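Side-chain contacts in CRISPR-associated protein CasA/Cse1 (Thermus thermophilus, PDB 4AN8), which forms part of the Cascade ribonucleoprotein complex of CRISPR adaptive immunity and probably helps it select foreign DNA: residues Asn206-Thr211 with Leu322-Asn327; Leu56-Leu61 with Asp279-Gln284; Trp80-Gly85 with Glu333-Glu338; Arg305-Met310 with Glu361-Pro366. All blocks are in the same frame, centred on the assembly; numbering follows the deposited sequence.

In the fold
Contacts 1, 2 and 4 are buried, whereas contact 3 lies at the surface, and their chemistry is not simply apolar inside and charged outside. Contact 2 sets a salt bridge in the interior, contact 1 lays loop backbone over a histidine ring, and contact 4 is an aromatic pair. Contact 3 combines a solvent-side salt bridge with leucine packing. Helix 320-333 supplies His324 to contact 1, and the loop after it supplies Glu335 and Leu337 to contact 3, facing the end of helix 74-83. Contacts 1 and 2 meet where Leu207, in the loop after helix 199-206, packs against Leu61 of helix 50-67. Contacts 1 and 4 meet where Leu322 touches Leu365 and Met310.

Contact 1 (Asn206-Thr211 with Leu322-Asn327); sequences NLVPYT and LEHAEN
His324 presents one ring face to the loop backbone at Leu207 and Val208, an example of an imidazole used as a packing surface. Its CG stands anti to the backbone N (chi1 163°), which carries the ring away from the helix and up to the loop. Val208 CA makes a CH-pi contact over that face, 4.1 Å from the ring centroid and 13° off the normal. Leu207 O lies over the same face nearer the rim, 3.3 Å from His324 CE1. This carbonyl belongs to the centre of an inverse gamma turn and does not bond the ring; His324 NE2 instead hydrogen-bonds to Leu204 O of helix 199-206. The valine and histidine side chains run alongside one another, pointing opposite ways, with Val208 CG2 3.8 Å from His324 CB. Pro209 CD approaches obliquely, 3.7 Å from His324 ND1. Val77 of helix 74-83 also touches His324, Leu207 packs on helix 50-67, and Asn206 ND2 is hydrogen-bonded to Pro194 O of strand 191-195.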
loop_
_atom_site.group_PDB
_atom_site.type_symbol
_atom_site.label_atom_id
_atom_site.label_comp_id
_atom_site.label_asym_id
_atom_site.label_seq_id
_atom_site.Cartn_x
_atom_site.Cartn_y
_atom_site.Cartn_z
ATOM N N ASN A 206 -8.694 -10.183 3.362
ATOM C CA ASN A 206 -8.607 -9.406 2.121
ATOM C C ASN A 206 -9.431 -10.014 0.994
ATOM O O ASN A 206 -9.448 -9.473 -0.114
ATOM C CB ASN A 206 -7.147 -9.253 1.664
ATOM C CG ASN A 206 -6.367 -8.282 2.530
ATOM O OD1 ASN A 206 -6.311 -7.092 2.234
ATOM N ND2 ASN A 206 -5.788 -8.785 3.626
ATOM N N LEU A 207 -10.118 -11.124 1.288
ATOM C CA LEU A 207 -10.944 -11.792 0.277
ATOM C C LEU A 207 -12.340 -11.214 0.202
ATOM O O LEU A 207 -13.303 -11.843 0.629
ATOM C CB LEU A 207 -11.046 -13.297 0.515
ATOM C CG LEU A 207 -9.911 -14.175 0.010
ATOM C CD1 LEU A 207 -10.178 -15.610 0.436
ATOM C CD2 LEU A 207 -9.802 -14.083 -1.494
ATOM N N VAL A 208 -12.432 -10.018 -0.369
ATOM C CA VAL A 208 -13.681 -9.302 -0.551
ATOM C C VAL A 208 -14.616 -10.074 -1.498
ATOM O O VAL A 208 -14.157 -10.645 -2.506
ATOM C CB VAL A 208 -13.370 -7.893 -1.098
ATOM C CG1 VAL A 208 -14.667 -7.066 -1.345
ATOM C CG2 VAL A 208 -12.392 -7.165 -0.135
ATOM N N PRO A 209 -15.921 -10.119 -1.161
ATOM C CA PRO A 209 -16.890 -10.874 -1.972
ATOM C C PRO A 209 -16.699 -10.579 -3.431
ATOM O O PRO A 209 -16.571 -9.417 -3.825
ATOM C CB PRO A 209 -18.247 -10.373 -1.468
ATOM C CG PRO A 209 -17.964 -10.166 0.053
ATOM C CD PRO A 209 -16.500 -9.672 0.125
ATOM N N TYR A 210 -16.651 -11.645 -4.219
ATOM C CA TYR A 210 -16.254 -11.557 -5.608
ATOM C C TYR A 210 -17.149 -12.433 -6.461
ATOM O O TYR A 210 -17.539 -13.511 -6.023
ATOM C CB TYR A 210 -14.830 -12.072 -5.727
ATOM C CG TYR A 210 -14.291 -12.222 -7.143
ATOM C CD1 TYR A 210 -13.866 -11.115 -7.861
ATOM C CD2 TYR A 210 -14.160 -13.483 -7.730
ATOM C CE1 TYR A 210 -13.360 -11.239 -9.138
ATOM C CE2 TYR A 210 -13.645 -13.625 -9.009
ATOM C CZ TYR A 210 -13.242 -12.496 -9.707
ATOM O OH TYR A 210 -12.724 -12.608 -10.975
ATOM N N THR A 211 -17.474 -11.949 -7.657
ATOM C CA THR A 211 -18.012 -12.774 -8.735
ATOM C C THR A 211 -17.089 -12.691 -9.955
ATOM O O THR A 211 -16.588 -11.619 -10.272
ATOM C CB THR A 211 -19.435 -12.344 -9.135
ATOM O OG1 THR A 211 -19.503 -10.915 -9.171
ATOM C CG2 THR A 211 -20.437 -12.844 -8.129
ATOM N N LEU A 322 -10.709 -3.123 3.723
ATOM C CA LEU A 322 -10.908 -2.640 5.103
ATOM C C LEU A 322 -12.389 -2.759 5.499
ATOM O O LEU A 322 -12.715 -3.160 6.607
ATOM C CB LEU A 322 -10.410 -1.197 5.261
ATOM C CG LEU A 322 -10.670 -0.502 6.617
ATOM C CD1 LEU A 322 -10.063 -1.319 7.746
ATOM C CD2 LEU A 322 -10.127 0.921 6.657
ATOM N N GLU A 323 -13.286 -2.448 4.580
ATOM C CA GLU A 323 -14.709 -2.645 4.854
ATOM C C GLU A 323 -14.987 -4.113 5.144
ATOM O O GLU A 323 -15.687 -4.440 6.092
ATOM C CB GLU A 323 -15.580 -2.140 3.706
ATOM C CG GLU A 323 -17.065 -2.113 4.026
ATOM C CD GLU A 323 -17.904 -1.429 2.939
ATOM O OE1 GLU A 323 -17.376 -1.183 1.832
ATOM O OE2 GLU A 323 -19.094 -1.132 3.189
ATOM N N HIS A 324 -14.420 -4.996 4.326
ATOM C CA HIS A 324 -14.625 -6.447 4.469
ATOM C C HIS A 324 -14.004 -6.983 5.771
ATOM O O HIS A 324 -14.652 -7.719 6.509
ATOM C CB HIS A 324 -14.058 -7.170 3.244
ATOM C CG HIS A 324 -13.837 -8.635 3.435
ATOM N ND1 HIS A 324 -14.857 -9.559 3.390
ATOM C CD2 HIS A 324 -12.703 -9.346 3.644
ATOM C CE1 HIS A 324 -14.364 -10.770 3.555
ATOM N NE2 HIS A 324 -13.056 -10.671 3.711
ATOM N N ALA A 325 -12.765 -6.593 6.063
ATOM C CA ALA A 325 -12.109 -7.030 7.292
ATOM C C ALA A 325 -12.912 -6.574 8.521
ATOM O O ALA A 325 -13.154 -7.356 9.444
ATOM C CB ALA A 325 -10.676 -6.506 7.366
ATOM N N GLU A 326 -13.329 -5.317 8.513
ATOM C CA GLU A 326 -14.122 -4.771 9.611
ATOM C C GLU A 326 -15.378 -5.621 9.844
ATOM O O GLU A 326 -15.647 -6.046 10.970
ATOM C CB GLU A 326 -14.485 -3.312 9.329
ATOM C CG GLU A 326 -14.712 -2.465 10.570
ATOM C CD GLU A 326 -16.183 -2.322 10.942
ATOM O OE1 GLU A 326 -17.050 -2.917 10.261
ATOM O OE2 GLU A 326 -16.470 -1.599 11.917
ATOM N N ASN A 327 -16.135 -5.885 8.783
ATOM C CA ASN A 327 -17.331 -6.714 8.878
ATOM C C ASN A 327 -17.007 -8.125 9.396
ATOM O O ASN A 327 -17.621 -8.612 10.353
ATOM C CB ASN A 327 -18.036 -6.762 7.524
ATOM C CG ASN A 327 -19.303 -7.591 7.548
ATOM O OD1 ASN A 327 -19.404 -8.605 6.851
ATOM N ND2 ASN A 327 -20.289 -7.160 8.346
#

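Contact 2 (Leu56-Leu61 with Asp279-Gln284); sequences LHRLLL and DPMVAQ
Arg58 reaches Asp279 through a chain bent at chi3, while the carboxylate is swung to meet it by a chi1 of -173° that sets Asp279 CG anti to its backbone N. Asp279 opens a type I beta turn running to Val282, and its OD1 also closes an Asx turn by accepting from Met281 N at 2.8 Å. The acid is thus held by its own loop as well as by the arginine of helix 50-67, a case of a second interaction positioning a salt-bridge partner. The grip is end-on and bidentate. Arg58 NH1 gives a nearly straight bond to Asp279 OD1 (3.1 Å, 172°), and Arg58 NH2 bonds Asp279 OD2, a pair modelled so close that its exact length is doubtful. Both oxygens are met on the syn side, although the two flat groups are 23° from coplanar. Asp279 OD1 thus serves two donors, using its anti lone pair for the turn. This pairing probably helps keep the buried acid and base charged; Tyr245 of helix 241-245 touches both residues. Alongside, the extended Met281 lies antiparallel beside Arg58, its SD in the guanidinium plane and weakly bonded by Arg58 NH1 at 3.3 Å. Beyond the sulfur, Met281 CE meets Leu61 CD1 tip to tip at 3.5 Å.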
loop_
_atom_site.group_PDB
_atom_site.type_symbol
_atom_site.label_atom_id
_atom_site.label_comp_id
_atom_site.label_asym_id
_atom_site.label_seq_id
_atom_site.Cartn_x
_atom_site.Cartn_y
_atom_site.Cartn_z
ATOM N N LEU A 56 2.751 -9.780 -3.581
ATOM C CA LEU A 56 2.668 -11.204 -3.270
ATOM C C LEU A 56 1.261 -11.568 -2.762
ATOM O O LEU A 56 0.678 -12.566 -3.214
ATOM C CB LEU A 56 3.766 -11.638 -2.299
ATOM C CG LEU A 56 5.212 -11.547 -2.819
ATOM C CD1 LEU A 56 6.262 -11.686 -1.690
ATOM C CD2 LEU A 56 5.453 -12.555 -3.896
ATOM N N HIS A 57 0.692 -10.742 -1.884
ATOM C CA HIS A 57 -0.697 -10.939 -1.464
ATOM C C HIS A 57 -1.669 -10.814 -2.624
ATOM O O HIS A 57 -2.622 -11.586 -2.695
ATOM C CB HIS A 57 -1.127 -9.933 -0.395
ATOM C CG HIS A 57 -0.548 -10.203 0.947
ATOM N ND1 HIS A 57 0.624 -9.618 1.379
ATOM C CD2 HIS A 57 -0.954 -11.020 1.948
ATOM C CE1 HIS A 57 0.905 -10.055 2.595
ATOM N NE2 HIS A 57 -0.042 -10.896 2.965
ATOM N N ARG A 58 -1.453 -9.841 -3.513
ATOM C CA ARG A 58 -2.407 -9.614 -4.620
ATOM C C ARG A 58 -2.403 -10.759 -5.638
ATOM O O ARG A 58 -3.451 -11.134 -6.147
ATOM C CB ARG A 58 -2.195 -8.255 -5.313
ATOM C CG ARG A 58 -2.394 -7.057 -4.376
ATOM C CD ARG A 58 -1.671 -5.774 -4.858
ATOM N NE ARG A 58 -2.234 -5.275 -6.116
ATOM C CZ ARG A 58 -3.365 -4.580 -6.203
ATOM N NH1 ARG A 58 -4.052 -4.307 -5.107
ATOM N NH2 ARG A 58 -3.817 -4.171 -7.389
ATOM N N LEU A 59 -1.230 -11.312 -5.919
ATOM C CA LEU A 59 -1.131 -12.515 -6.736
ATOM C C LEU A 59 -1.865 -13.722 -6.080
ATOM O O LEU A 59 -2.659 -14.412 -6.730
ATOM C CB LEU A 59 0.327 -12.840 -7.019
ATOM C CG LEU A 59 0.562 -14.107 -7.853
ATOM C CD1 LEU A 59 -0.188 -14.035 -9.189
ATOM C CD2 LEU A 59 2.080 -14.358 -8.096
ATOM N N LEU A 60 -1.624 -13.955 -4.789
ATOM C CA LEU A 60 -2.300 -15.046 -4.093
ATOM C C LEU A 60 -3.819 -14.863 -4.123
ATOM O O LEU A 60 -4.555 -15.820 -4.372
ATOM C CB LEU A 60 -1.836 -15.176 -2.634
ATOM C CG LEU A 60 -0.372 -15.608 -2.499
ATOM C CD1 LEU A 60 -0.007 -15.768 -1.045
ATOM C CD2 LEU A 60 -0.094 -16.885 -3.296
ATOM N N LEU A 61 -4.271 -13.639 -3.841
ATOM C CA LEU A 61 -5.693 -13.308 -3.896
ATOM C C LEU A 61 -6.295 -13.525 -5.295
ATOM O O LEU A 61 -7.412 -14.009 -5.418
ATOM C CB LEU A 61 -5.921 -11.871 -3.456
ATOM C CG LEU A 61 -5.602 -11.653 -1.977
ATOM C CD1 LEU A 61 -5.329 -10.143 -1.697
ATOM C CD2 LEU A 61 -6.736 -12.196 -1.109
ATOM N N ASP A 279 -9.818 -0.461 -7.223
ATOM C CA ASP A 279 -9.123 -1.593 -6.621
ATOM C C ASP A 279 -9.560 -1.745 -5.148
ATOM O O ASP A 279 -9.701 -0.767 -4.424
ATOM C CB ASP A 279 -7.604 -1.397 -6.757
ATOM C CG ASP A 279 -6.816 -2.599 -6.300
ATOM O OD1 ASP A 279 -6.795 -2.826 -5.072
ATOM O OD2 ASP A 279 -6.191 -3.291 -7.146
ATOM N N PRO A 280 -9.816 -2.984 -4.715
ATOM C CA PRO A 280 -10.252 -3.247 -3.333
ATOM C C PRO A 280 -9.292 -2.678 -2.283
ATOM O O PRO A 280 -9.728 -2.375 -1.181
ATOM C CB PRO A 280 -10.230 -4.776 -3.251
ATOM C CG PRO A 280 -10.499 -5.226 -4.664
ATOM C CD PRO A 280 -9.814 -4.199 -5.549
ATOM N N MET A 281 -8.006 -2.545 -2.594
ATOM C CA MET A 281 -7.074 -2.086 -1.570
ATOM C C MET A 281 -6.952 -0.566 -1.517
ATOM O O MET A 281 -6.208 -0.009 -0.696
ATOM C CB MET A 281 -5.715 -2.742 -1.754
ATOM C CG MET A 281 -5.731 -4.229 -1.382
ATOM S SD MET A 281 -4.177 -5.033 -1.848
ATOM C CE MET A 281 -4.535 -6.739 -1.377
ATOM N N VAL A 282 -7.699 0.110 -2.387
ATOM C CA VAL A 282 -7.521 1.533 -2.570
ATOM C C VAL A 282 -8.681 2.307 -1.974
ATOM O O VAL A 282 -9.831 1.928 -2.151
ATOM C CB VAL A 282 -7.395 1.861 -4.077
ATOM C CG1 VAL A 282 -7.473 3.357 -4.319
ATOM C CG2 VAL A 282 -6.116 1.251 -4.641
ATOM N N ALA A 283 -8.378 3.392 -1.265
ATOM C CA ALA A 283 -9.379 4.263 -0.664
ATOM C C ALA A 283 -9.425 5.628 -1.360
ATOM O O ALA A 283 -8.496 6.019 -2.060
ATOM C CB ALA A 283 -9.091 4.440 0.776
ATOM N N GLN A 284 -10.510 6.366 -1.175
ATOM C CA GLN A 284 -10.625 7.656 -1.841
ATOM C C GLN A 284 -11.124 8.733 -0.891
ATOM O O GLN A 284 -11.728 8.436 0.154
ATOM C CB GLN A 284 -11.513 7.559 -3.085
ATOM C CG GLN A 284 -10.836 6.887 -4.280
ATOM C CD GLN A 284 -11.759 6.768 -5.491
ATOM O OE1 GLN A 284 -12.946 6.480 -5.353
ATOM N NE2 GLN A 284 -11.213 7.011 -6.685
#

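Contact 3 (Trp80-Gly85 with Glu333-Glu338); sequences WWRKGG and EDEGLE
Arg82 and Leu337 mark the nearest approach of the two backbones, their CA atoms 8.5 Å apart, so side chains alone bridge the gap between the end of helix 74-83 and the loop after helix 320-333. Arg82 does most of this with two parts of its chain. Its aliphatic portion crosses Leu337 at about a right angle, Arg82 CG lying 3.7 Å from Leu337 CD1. The bend at chi3 (-52°) then turns the guanidinium toward Glu335, whose OE1 sits at the guanidinium edge, 3.0 Å from Arg82 NH1. That salt bridge is bent, 132° at the hydrogen, and Arg82 NH1 comes to the syn side of Glu335 OE1 but 27° out of the carboxylate plane. A Schellman motif ends the helix just past the arginine: Gly84, at positive phi, leaves the helical path, and Gly85 N and Gly84 N hydrogen-bond back to Trp80 O and Trp81 O. Arg82 has a second acidic partner in Asp79 of its own helix, bridged through NH2. Trp81 CD1 lies 4.3 Å from Leu337 CD1, and the indole also packs on Leu328 and Leu332 of helix 320-333. Exposed Glu335 also touches a crystal neighbour, which may influence its conformation.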
loop_
_atom_site.group_PDB
_atom_site.type_symbol
_atom_site.label_atom_id
_atom_site.label_comp_id
_atom_site.label_asym_id
_atom_site.label_seq_id
_atom_site.Cartn_x
_atom_site.Cartn_y
_atom_site.Cartn_z
ATOM N N TRP A 80 -14.452 -20.749 6.020
ATOM C CA TRP A 80 -13.057 -21.130 5.831
ATOM C C TRP A 80 -12.241 -20.749 7.043
ATOM O O TRP A 80 -11.279 -21.422 7.383
ATOM C CB TRP A 80 -12.472 -20.496 4.569
ATOM C CG TRP A 80 -13.281 -20.835 3.377
ATOM C CD1 TRP A 80 -14.064 -21.943 3.211
ATOM C CD2 TRP A 80 -13.417 -20.059 2.180
ATOM N NE1 TRP A 80 -14.669 -21.912 1.978
ATOM C CE2 TRP A 80 -14.294 -20.764 1.326
ATOM C CE3 TRP A 80 -12.877 -18.846 1.744
ATOM C CZ2 TRP A 80 -14.656 -20.287 0.070
ATOM C CZ3 TRP A 80 -13.231 -18.373 0.494
ATOM C CH2 TRP A 80 -14.110 -19.094 -0.331
ATOM N N TRP A 81 -12.627 -19.664 7.691
ATOM C CA TRP A 81 -11.960 -19.248 8.912
ATOM C C TRP A 81 -12.172 -20.314 9.984
ATOM O O TRP A 81 -11.230 -20.740 10.635
ATOM C CB TRP A 81 -12.506 -17.901 9.406
ATOM C CG TRP A 81 -11.728 -17.350 10.533
ATOM C CD1 TRP A 81 -11.602 -17.891 11.785
ATOM C CD2 TRP A 81 -10.941 -16.145 10.535
ATOM N NE1 TRP A 81 -10.788 -17.102 12.561
ATOM C CE2 TRP A 81 -10.370 -16.023 11.820
ATOM C CE3 TRP A 81 -10.669 -15.158 9.579
ATOM C CZ2 TRP A 81 -9.538 -14.938 12.180
ATOM C CZ3 TRP A 81 -9.830 -14.088 9.938
ATOM C CH2 TRP A 81 -9.282 -13.993 11.223
ATOM N N ARG A 82 -13.426 -20.717 10.175
ATOM C CA ARG A 82 -13.765 -21.744 11.161
ATOM C C ARG A 82 -13.020 -23.056 10.897
ATOM O O ARG A 82 -12.444 -23.641 11.814
ATOM C CB ARG A 82 -15.282 -21.990 11.214
ATOM C CG ARG A 82 -16.028 -21.072 12.175
ATOM C CD ARG A 82 -17.489 -21.492 12.377
ATOM N NE ARG A 82 -18.148 -21.656 11.090
ATOM C CZ ARG A 82 -18.816 -20.697 10.455
ATOM N NH1 ARG A 82 -18.951 -19.492 11.002
ATOM N NH2 ARG A 82 -19.363 -20.953 9.272
ATOM N N LYS A 83 -13.018 -23.507 9.647
ATOM C CA LYS A 83 -12.386 -24.779 9.293
ATOM C C LYS A 83 -10.867 -24.729 9.341
ATOM O O LYS A 83 -10.209 -25.767 9.357
ATOM C CB LYS A 83 -12.864 -25.264 7.929
ATOM C CG LYS A 83 -13.910 -26.352 8.028
ATOM C CD LYS A 83 -14.698 -26.494 6.743
ATOM C CE LYS A 83 -15.780 -25.435 6.657
ATOM N NZ LYS A 83 -16.338 -25.341 5.279
ATOM N N GLY A 84 -10.302 -23.524 9.373
ATOM C CA GLY A 84 -8.860 -23.405 9.430
ATOM C C GLY A 84 -8.176 -23.621 8.092
ATOM O O GLY A 84 -6.989 -23.935 8.041
ATOM N N GLY A 85 -8.894 -23.428 6.993
ATOM C CA GLY A 85 -8.265 -23.598 5.691
ATOM C C GLY A 85 -9.217 -23.363 4.540
ATOM O O GLY A 85 -10.430 -23.363 4.752
ATOM N N GLU A 333 -16.593 -11.747 16.257
ATOM C CA GLU A 333 -16.866 -11.339 17.632
ATOM C C GLU A 333 -18.175 -11.914 18.153
ATOM O O GLU A 333 -18.285 -12.248 19.330
ATOM C CB GLU A 333 -16.876 -9.812 17.751
ATOM C CG GLU A 333 -15.644 -9.238 18.421
ATOM C CD GLU A 333 -15.545 -7.734 18.276
ATOM O OE1 GLU A 333 -16.588 -7.051 18.332
ATOM O OE2 GLU A 333 -14.415 -7.238 18.097
ATOM N N ASP A 334 -19.170 -12.027 17.281
ATOM C CA ASP A 334 -20.470 -12.569 17.679
ATOM C C ASP A 334 -20.391 -14.083 17.848
ATOM O O ASP A 334 -21.384 -14.743 18.140
ATOM C CB ASP A 334 -21.547 -12.226 16.645
ATOM C CG ASP A 334 -21.754 -10.724 16.484
ATOM O OD1 ASP A 334 -21.208 -9.946 17.306
ATOM O OD2 ASP A 334 -22.470 -10.326 15.538
ATOM N N GLU A 335 -19.199 -14.633 17.659
ATOM C CA GLU A 335 -19.000 -16.073 17.709
ATOM C C GLU A 335 -17.960 -16.401 18.765
ATOM O O GLU A 335 -17.641 -17.566 18.988
ATOM C CB GLU A 335 -18.529 -16.579 16.348
ATOM C CG GLU A 335 -19.368 -17.686 15.763
ATOM C CD GLU A 335 -18.744 -18.271 14.509
ATOM O OE1 GLU A 335 -18.975 -17.721 13.409
ATOM O OE2 GLU A 335 -18.013 -19.282 14.624
ATOM N N GLY A 336 -17.434 -15.367 19.412
ATOM C CA GLY A 336 -16.402 -15.541 20.412
ATOM C C GLY A 336 -15.092 -16.014 19.816
ATOM O O GLY A 336 -14.174 -16.378 20.550
ATOM N N LEU A 337 -15.003 -16.008 18.485
ATOM C CA LEU A 337 -13.789 -16.413 17.781
ATOM C C LEU A 337 -12.788 -15.263 17.674
ATOM O O LEU A 337 -11.904 -15.285 16.812
ATOM C CB LEU A 337 -14.116 -16.906 16.370
ATOM C CG LEU A 337 -14.771 -18.271 16.139
ATOM C CD1 LEU A 337 -14.779 -18.622 14.646
ATOM C CD2 LEU A 337 -14.057 -19.364 16.950
ATOM N N GLU A 338 -12.932 -14.261 18.538
ATOM C CA GLU A 338 -12.107 -13.055 18.464
ATOM C C GLU A 338 -10.621 -13.349 18.253
ATOM O O GLU A 338 -10.012 -14.105 19.010
ATOM C CB GLU A 338 -12.298 -12.185 19.710
ATOM C CG GLU A 338 -13.695 -11.604 19.863
ATOM C CD GLU A 338 -14.506 -12.293 20.946
ATOM O OE1 GLU A 338 -13.942 -13.137 21.675
ATOM O OE2 GLU A 338 -15.710 -11.984 21.068
#

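Contact 4 (Arg305-Met310 with Glu361-Pro366); sequences RDFSAM and EVYPLP
Phe307 and Tyr363 form a T-shaped (edge-to-face) pair that joins a loop to strand 354-364, an outermost strand of the three-stranded antiparallel sheet within this chain. The two rings account for essentially all of the surface buried here, a good illustration of how aromatic side chains can span widely separated backbones: the CA atoms of Phe307 and Tyr363 are 11.2 Å apart. Phenylalanine supplies the edge and tyrosine the face. The ring centroids stand 5.1 Å apart with the planes at 72°, short of a strict perpendicular. Phe307 CZ leads, sitting 3.8 Å above the tyrosine plane and displaced toward the rim on the side of Tyr363 CD2 and CE2. Phe307 CE2 follows at 4.2 Å from Tyr363 CG. Both residues place CG anti to the carbonyl carbon; chi1 of -62° sends the tyrosine ring out toward the loop, and chi2 of -81° turns one face to Phe307. Other aromatics extend the cluster: Phe307 also packs on Phe441 and Phe445 of helix 429-446 and on Phe192 of strand 191-195, which places Phe307 between the sheet and that helix. The far end of the tyrosine is polar and is held by its own strand. Glu361, two residues earlier, bridges to Arg359 through OE2, while Tyr363 OH donates to Glu361 OE1 at 2.8 Å from above the carboxylate plane.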
loop_
_atom_site.group_PDB
_atom_site.type_symbol
_atom_site.label_atom_id
_atom_site.label_comp_id
_atom_site.label_asym_id
_atom_site.label_seq_id
_atom_site.Cartn_x
_atom_site.Cartn_y
_atom_site.Cartn_z
ATOM N N ARG A 305 -3.792 10.938 8.973
ATOM C CA ARG A 305 -4.480 12.218 8.856
ATOM C C ARG A 305 -5.580 12.199 7.810
ATOM O O ARG A 305 -6.459 13.047 7.820
ATOM C CB ARG A 305 -3.495 13.321 8.517
ATOM C CG ARG A 305 -2.692 13.758 9.698
ATOM C CD ARG A 305 -2.558 15.244 9.625
ATOM N NE ARG A 305 -1.199 15.622 9.370
ATOM C CZ ARG A 305 -0.816 16.838 9.014
ATOM N NH1 ARG A 305 -1.697 17.817 8.839
ATOM N NH2 ARG A 305 0.470 17.049 8.818
ATOM N N ASP A 306 -5.525 11.237 6.900
ATOM C CA ASP A 306 -6.574 11.086 5.899
ATOM C C ASP A 306 -7.657 10.085 6.307
ATOM O O ASP A 306 -8.567 9.829 5.518
ATOM C CB ASP A 306 -5.970 10.667 4.548
ATOM C CG ASP A 306 -5.108 11.746 3.940
ATOM O OD1 ASP A 306 -5.551 12.903 3.880
ATOM O OD2 ASP A 306 -3.964 11.456 3.544
ATOM N N PHE A 307 -7.562 9.500 7.500
ATOM C CA PHE A 307 -8.489 8.425 7.870
ATOM C C PHE A 307 -9.978 8.829 8.010
ATOM O O PHE A 307 -10.852 7.967 7.885
ATOM C CB PHE A 307 -8.055 7.672 9.137
ATOM C CG PHE A 307 -6.938 6.669 8.926
ATOM C CD1 PHE A 307 -6.394 6.441 7.663
ATOM C CD2 PHE A 307 -6.434 5.947 10.010
ATOM C CE1 PHE A 307 -5.380 5.525 7.498
ATOM C CE2 PHE A 307 -5.431 5.032 9.856
ATOM C CZ PHE A 307 -4.902 4.804 8.603
ATOM N N SER A 308 -10.284 10.095 8.294
ATOM C CA SER A 308 -11.689 10.514 8.367
ATOM C C SER A 308 -12.200 10.959 6.995
ATOM O O SER A 308 -13.375 10.797 6.685
ATOM C CB SER A 308 -11.872 11.645 9.382
ATOM O OG SER A 308 -11.163 12.798 8.962
ATOM N N ALA A 309 -11.305 11.490 6.172
ATOM C CA ALA A 309 -11.663 11.917 4.834
ATOM C C ALA A 309 -11.973 10.742 3.887
ATOM O O ALA A 309 -12.614 10.942 2.860
ATOM C CB ALA A 309 -10.577 12.808 4.237
ATOM N N MET A 310 -11.540 9.535 4.223
ATOM C CA MET A 310 -11.849 8.392 3.366
ATOM C C MET A 310 -13.284 7.868 3.608
ATOM O O MET A 310 -13.839 7.157 2.774
ATOM C CB MET A 310 -10.819 7.277 3.561
ATOM C CG MET A 310 -10.958 6.560 4.873
ATOM S SD MET A 310 -9.569 5.473 5.223
ATOM C CE MET A 310 -9.994 4.839 6.841
ATOM N N GLU A 361 3.153 0.972 6.813
ATOM C CA GLU A 361 2.599 1.449 8.076
ATOM C C GLU A 361 1.669 0.436 8.737
ATOM O O GLU A 361 0.949 -0.282 8.067
ATOM C CB GLU A 361 1.938 2.810 7.907
ATOM C CG GLU A 361 2.881 3.907 8.290
ATOM C CD GLU A 361 2.637 5.176 7.538
ATOM O OE1 GLU A 361 1.455 5.594 7.441
ATOM O OE2 GLU A 361 3.638 5.752 7.046
ATOM N N VAL A 362 1.716 0.366 10.059
ATOM C CA VAL A 362 0.922 -0.595 10.785
ATOM C C VAL A 362 -0.000 0.147 11.761
ATOM O O VAL A 362 0.434 1.052 12.486
ATOM C CB VAL A 362 1.820 -1.601 11.532
ATOM C CG1 VAL A 362 0.981 -2.703 12.158
ATOM C CG2 VAL A 362 2.837 -2.199 10.582
ATOM N N TYR A 363 -1.278 -0.217 11.759
ATOM C CA TYR A 363 -2.245 0.410 12.660
ATOM C C TYR A 363 -3.089 -0.675 13.285
ATOM O O TYR A 363 -3.243 -1.748 12.707
ATOM C CB TYR A 363 -3.159 1.374 11.911
ATOM C CG TYR A 363 -2.428 2.517 11.278
ATOM C CD1 TYR A 363 -2.061 3.621 12.030
ATOM C CD2 TYR A 363 -2.072 2.483 9.936
ATOM C CE1 TYR A 363 -1.368 4.660 11.475
ATOM C CE2 TYR A 363 -1.375 3.528 9.358
ATOM C CZ TYR A 363 -1.022 4.616 10.132
ATOM O OH TYR A 363 -0.337 5.675 9.583
ATOM N N PRO A 364 -3.632 -0.410 14.479
ATOM C CA PRO A 364 -4.660 -1.337 14.950
ATOM C C PRO A 364 -5.837 -1.285 13.991
ATOM O O PRO A 364 -5.954 -0.337 13.204
ATOM C CB PRO A 364 -5.044 -0.792 16.336
ATOM C CG PRO A 364 -4.428 0.551 16.438
ATOM C CD PRO A 364 -3.274 0.608 15.478
ATOM N N LEU A 365 -6.672 -2.313 14.022
ATOM C CA LEU A 365 -7.911 -2.324 13.264
ATOM C C LEU A 365 -9.046 -2.500 14.265
ATOM O O LEU A 365 -9.438 -3.621 14.592
ATOM C CB LEU A 365 -7.913 -3.458 12.241
ATOM C CG LEU A 365 -8.787 -3.195 11.029
ATOM C CD1 LEU A 365 -8.416 -4.112 9.885
ATOM C CD2 LEU A 365 -10.256 -3.359 11.402
ATOM N N PRO A 366 -9.563 -1.384 14.774
ATOM C CA PRO A 366 -10.532 -1.342 15.884
ATOM C C PRO A 366 -11.827 -2.055 15.509
ATOM O O PRO A 366 -12.286 -1.887 14.392
ATOM C CB PRO A 366 -10.787 0.156 16.067
ATOM C CG PRO A 366 -9.604 0.845 15.362
ATOM C CD PRO A 366 -9.268 -0.052 14.219
#